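Regulator of polyketide synthase expression (PDB 3ONQ) is of unknown function but probably regulates transcription of polyketide synthase genes through a PucR-type C-terminal helix-turn-helix domain. Local coordinates at residues E180-R183 against N184-V188; I74-A77 against V78-G82. One frame throughout, in Å; residues are numbered along the deposited sequence.

Contact 1. Residues E180-R183 against N184-V188; sequences ELYR and NVYQV. With SO4 (sulfate ion), chain O.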
loop_
_atom_site.group_PDB
_atom_site.type_symbol
_atom_site.label_atom_id
_atom_site.label_comp_id
_atom_site.label_asym_id
_atom_site.label_seq_id
_atom_site.Cartn_x
_atom_site.Cartn_y
_atom_site.Cartn_z
ATOM N N GLU B 180 6.160 3.726 -14.440
ATOM C CA GLU B 180 6.077 3.146 -15.784
ATOM C C GLU B 180 7.405 3.214 -16.551
ATOM O O GLU B 180 7.803 2.245 -17.195
ATOM C CB GLU B 180 4.969 3.797 -16.616
ATOM C CG GLU B 180 3.557 3.427 -16.157
ATOM C CD GLU B 180 2.490 3.920 -17.125
ATOM O OE1 GLU B 180 2.811 4.134 -18.322
ATOM O OE2 GLU B 180 1.333 4.100 -16.688
ATOM N N LEU B 181 8.085 4.352 -16.484
ATOM C CA LEU B 181 9.381 4.497 -17.154
ATOM C C LEU B 181 10.328 3.441 -16.610
ATOM O O LEU B 181 11.047 2.804 -17.360
ATOM C CB LEU B 181 9.956 5.901 -16.940
ATOM C CG LEU B 181 9.276 7.000 -17.751
ATOM C CD1 LEU B 181 9.540 8.400 -17.176
ATOM C CD2 LEU B 181 9.705 6.898 -19.213
ATOM N N TYR B 182 10.293 3.230 -15.298
ATOM C CA TYR B 182 11.149 2.225 -14.679
ATOM C C TYR B 182 10.756 0.807 -15.105
ATOM O O TYR B 182 11.579 0.051 -15.623
ATOM C CB TYR B 182 11.107 2.351 -13.152
ATOM C CG TYR B 182 12.024 1.384 -12.429
ATOM C CD1 TYR B 182 13.396 1.383 -12.666
ATOM C CD2 TYR B 182 11.522 0.486 -11.498
ATOM C CE1 TYR B 182 14.242 0.503 -11.994
ATOM C CE2 TYR B 182 12.360 -0.395 -10.819
ATOM C CZ TYR B 182 13.716 -0.383 -11.072
ATOM O OH TYR B 182 14.548 -1.258 -10.401
ATOM N N ARG B 183 9.490 0.461 -14.900
ATOM C CA ARG B 183 9.014 -0.899 -15.103
ATOM C C ARG B 183 8.820 -1.269 -16.558
ATOM O O ARG B 183 9.232 -2.346 -16.979
ATOM C CB ARG B 183 7.695 -1.137 -14.366
ATOM C CG ARG B 183 7.757 -0.926 -12.876
ATOM C CD ARG B 183 8.619 -1.980 -12.224
ATOM N NE ARG B 183 8.622 -1.881 -10.767
ATOM C CZ ARG B 183 9.339 -2.675 -9.977
ATOM N NH1 ARG B 183 10.110 -3.618 -10.516
ATOM N NH2 ARG B 183 9.292 -2.529 -8.657
ATOM N N ASN B 184 8.168 -0.397 -17.317
ATOM C CA ASN B 184 7.735 -0.756 -18.661
ATOM C C ASN B 184 8.733 -0.406 -19.752
ATOM O O ASN B 184 8.586 -0.849 -20.885
ATOM C CB ASN B 184 6.401 -0.107 -19.009
ATOM C CG ASN B 184 5.276 -0.551 -18.085
ATOM O OD1 ASN B 184 5.385 -1.566 -17.407
ATOM N ND2 ASN B 184 4.198 0.220 -18.051
ATOM N N VAL B 185 9.725 0.412 -19.432
ATOM C CA VAL B 185 10.710 0.768 -20.446
ATOM C C VAL B 185 12.100 0.296 -20.022
ATOM O O VAL B 185 12.660 -0.622 -20.632
ATOM C CB VAL B 185 10.680 2.283 -20.763
ATOM C CG1 VAL B 185 11.614 2.604 -21.921
ATOM C CG2 VAL B 185 9.261 2.716 -21.100
ATOM N N TYR B 186 12.638 0.894 -18.958
ATOM C CA TYR B 186 13.985 0.564 -18.488
ATOM C C TYR B 186 14.163 -0.912 -18.156
ATOM O O TYR B 186 15.078 -1.557 -18.662
ATOM C CB TYR B 186 14.347 1.422 -17.281
ATOM C CG TYR B 186 15.587 0.990 -16.528
ATOM C CD1 TYR B 186 16.860 1.395 -16.932
ATOM C CD2 TYR B 186 15.485 0.196 -15.387
ATOM C CE1 TYR B 186 18.005 1.008 -16.213
ATOM C CE2 TYR B 186 16.605 -0.189 -14.677
ATOM C CZ TYR B 186 17.861 0.214 -15.087
ATOM O OH TYR B 186 18.956 -0.192 -14.350
ATOM N N GLN B 187 13.295 -1.451 -17.304
ATOM C CA GLN B 187 13.423 -2.846 -16.902
ATOM C C GLN B 187 13.143 -3.817 -18.056
ATOM O O GLN B 187 13.726 -4.887 -18.118
ATOM C CB GLN B 187 12.546 -3.161 -15.680
ATOM C CG GLN B 187 13.182 -2.721 -14.373
ATOM C CD GLN B 187 12.484 -3.316 -13.153
ATOM O OE1 GLN B 187 11.278 -3.572 -13.173
ATOM N NE2 GLN B 187 13.249 -3.553 -12.091
ATOM N N VAL B 188 12.257 -3.438 -18.967
ATOM C CA VAL B 188 11.974 -4.286 -20.119
ATOM C C VAL B 188 13.200 -4.335 -21.033
ATOM O O VAL B 188 13.566 -5.393 -21.530
ATOM C CB VAL B 188 10.735 -3.801 -20.891
ATOM C CG1 VAL B 188 10.625 -4.513 -22.228
ATOM C CG2 VAL B 188 9.477 -4.038 -20.059
HETATM S S SO4 O . 0.692 -0.621 -16.233
HETATM O O1 SO4 O . 0.441 -0.345 -17.647
HETATM O O2 SO4 O . 0.467 -2.039 -15.961
HETATM O O3 SO4 O . 2.076 -0.298 -15.891
HETATM O O4 SO4 O . -0.218 0.181 -15.420
HETATM O O HOH W 1 4.259 2.410 -19.779
HETATM O O HOH W 2 9.328 -4.739 -15.032
#

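Contact 2. Residues I74-A77 against V78-G82; sequences IRKA and VRDLG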
loop_
_atom_site.group_PDB
_atom_site.type_symbol
_atom_site.label_atom_id
_atom_site.label_comp_id
_atom_site.label_asym_id
_atom_site.label_seq_id
_atom_site.Cartn_x
_atom_site.Cartn_y
_atom_site.Cartn_z
ATOM N N ILE B 74 -21.711 14.914 -21.773
ATOM C CA ILE B 74 -21.069 13.678 -21.321
ATOM C C ILE B 74 -22.044 12.744 -20.595
ATOM O O ILE B 74 -22.060 11.537 -20.843
ATOM C CB ILE B 74 -19.864 13.966 -20.400
ATOM C CG1 ILE B 74 -18.797 14.767 -21.141
ATOM C CG2 ILE B 74 -19.276 12.666 -19.876
ATOM C CD1 ILE B 74 -17.594 15.114 -20.270
ATOM N N ARG B 75 -22.856 13.283 -19.692
ATOM C CA ARG B 75 -23.842 12.427 -19.038
ATOM C C ARG B 75 -24.819 11.803 -20.033
ATOM O O ARG B 75 -25.197 10.643 -19.891
ATOM C CB ARG B 75 -24.573 13.164 -17.920
ATOM C CG ARG B 75 -23.629 13.652 -16.825
ATOM C CD ARG B 75 -24.369 14.177 -15.589
ATOM N NE ARG B 75 -23.438 14.875 -14.705
ATOM C CZ ARG B 75 -22.658 14.271 -13.814
ATOM N NH1 ARG B 75 -22.715 12.949 -13.666
ATOM N NH2 ARG B 75 -21.823 14.991 -13.063
ATOM N N LYS B 76 -25.215 12.563 -21.048
ATOM C CA LYS B 76 -26.126 12.041 -22.059
ATOM C C LYS B 76 -25.461 10.929 -22.884
ATOM O O LYS B 76 -26.076 9.905 -23.194
ATOM C CB LYS B 76 -26.614 13.161 -22.981
ATOM C CG LYS B 76 -27.408 12.645 -24.175
ATOM C CD LYS B 76 -27.775 13.753 -25.155
ATOM C CE LYS B 76 -28.472 13.185 -26.391
ATOM N NZ LYS B 76 -29.722 12.443 -26.039
ATOM N N ALA B 77 -24.200 11.136 -23.241
ATOM C CA ALA B 77 -23.493 10.166 -24.059
ATOM C C ALA B 77 -23.336 8.854 -23.296
ATOM O O ALA B 77 -23.546 7.778 -23.850
ATOM C CB ALA B 77 -22.143 10.707 -24.502
ATOM N N VAL B 78 -22.970 8.951 -22.020
ATOM C CA VAL B 78 -22.828 7.770 -21.174
ATOM C C VAL B 78 -24.175 7.045 -21.068
ATOM O O VAL B 78 -24.245 5.823 -21.203
ATOM C CB VAL B 78 -22.277 8.148 -19.776
ATOM C CG1 VAL B 78 -22.514 7.029 -18.754
ATOM C CG2 VAL B 78 -20.802 8.506 -19.866
ATOM N N ARG B 79 -25.238 7.812 -20.838
ATOM C CA ARG B 79 -26.593 7.269 -20.789
ATOM C C ARG B 79 -26.943 6.548 -22.098
ATOM O O ARG B 79 -27.388 5.394 -22.088
ATOM C CB ARG B 79 -27.586 8.399 -20.518
ATOM C CG ARG B 79 -28.987 7.951 -20.140
ATOM C CD ARG B 79 -29.537 8.790 -18.981
ATOM N NE ARG B 79 -29.358 10.232 -19.185
ATOM C CZ ARG B 79 -28.793 11.060 -18.302
ATOM N NH1 ARG B 79 -28.679 12.354 -18.581
ATOM N NH2 ARG B 79 -28.343 10.602 -17.138
ATOM N N ASP B 80 -26.722 7.224 -23.224
ATOM C CA ASP B 80 -27.043 6.658 -24.539
ATOM C C ASP B 80 -26.279 5.363 -24.835
ATOM O O ASP B 80 -26.706 4.569 -25.671
ATOM C CB ASP B 80 -26.770 7.665 -25.668
ATOM C CG ASP B 80 -27.750 8.826 -25.682
ATOM O OD1 ASP B 80 -28.731 8.800 -24.913
ATOM O OD2 ASP B 80 -27.532 9.768 -26.477
ATOM N N LEU B 81 -25.146 5.161 -24.166
ATOM C CA LEU B 81 -24.332 3.974 -24.403
ATOM C C LEU B 81 -24.593 2.891 -23.360
ATOM O O LEU B 81 -23.862 1.904 -23.286
ATOM C CB LEU B 81 -22.843 4.337 -24.420
ATOM C CG LEU B 81 -22.353 5.071 -25.665
ATOM C CD1 LEU B 81 -21.111 5.892 -25.353
ATOM C CD2 LEU B 81 -22.103 4.083 -26.827
ATOM N N GLY B 82 -25.632 3.084 -22.554
ATOM C CA GLY B 82 -26.050 2.088 -21.580
ATOM C C GLY B 82 -25.378 2.148 -20.213
ATOM O O GLY B 82 -25.458 1.194 -19.442
#

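Contact 1. Residues E180-R183 against N184-V188
Gln187 leans back along helix 175-190 onto Tyr182 and Arg183. Its CB lies 3.4 Å from Tyr182 O, the carbonyl that also takes Gln187 N. CG then passes over one face of the Tyr182 ring, 4.2 Å from the centroid, a CH-pi contact set toward the rim. With the chain extended beyond CG (chi2 -166°), the amide lies inclined over the CE2-CZ side of that face, and Arg183 NH1 donates to Gln187 OE1 at 2.9 Å, the oxygen 21° out of the guanidinium plane. Water 2 bridges OE1 to Arg183 O. Gln187 stands four residues after Arg183 and five after Tyr182, the wider spacing of a pi-type turn: Tyr186 N bonds Leu181 O at 3.0 Å. Were Gln187 cut back to an alanine, Arg183 NH1 would probably lose this acceptor and part of one Tyr182 face its CG and amide cover, although Glu179 would still pair with Arg183 NE. Tyr182 meets Tyr186 rim to rim, planes 17° apart; tyrosine suits both places, burying an apolar ring while its hydroxyl reaches the Asp261 carboxylate. Asn184 ND2 donates almost straight to O3 of a sulfate, probably from the crystallisation liquor, and water 1 joins it to Glu180 OE1.

Contact 2. Residues I74-A77 against V78-G82
From Ile74 to Asp80 the backbone keeps regular i to i+4 bonding, with Val78 N, Arg79 N and Asp80 N held by Ile74 O, Arg75 O and Lys76 O, before Leu81 N makes a weak bond to Ala77 O and Gly82 closes the helix. Gly82, at positive phi, is the C-prime residue of a Schellman motif: Gly82 N bonds Arg79 O at 2.9 Å, and a CB here would collide with the carbonyl O of Leu81, so glycine is called for. Branched Ile74 and Val78 suit the buried side, their CG2 atoms 4.4 Å apart, and pack on strand 86-91; Leu81 meets helix 107-114. On the outer side Lys76 crosses to Asp80 one turn on. Its CG stands anti to the backbone N (chi1 172°), and the bend at chi4 brings Lys76 NZ to 3.5 Å from Asp80 OD2, a long salt bridge. Arg79 CB touches Arg75 O at 3.3 Å, and the bends at chi2 and chi3 fold its guanidinium back with one face above that same oxygen. Arg75 points its own guanidinium away, to Glu25 and to Val86 O. Basic groups near the C-terminal end of a helix are likely to favour its dipole, whereas Asp80 would not; its pairing with Lys76 probably offsets that cost.

Contact 2 comes first along the chain, near the end of helix 67-80, and contact 1 follows about a hundred residues later within helix 175-190. Their centres are about 36 Å apart and their nearest atoms about 22 Å, on opposite sides of the chain's centre, and they share no helix. Contact 2 belongs to the alpha-beta part, where helix 67-80 packs on the mixed sheet through strands 86-91 and 94-100. Contact 1 belongs to the helical part, against helices 166-172, 223-237 and 244-261, the last two belonging at least in part to the PucR-type helix-turn-helix region. Contact 2 thus samples the sheet-based architecture, while contact 1 lies in a helix that packs against the probable DNA-binding region.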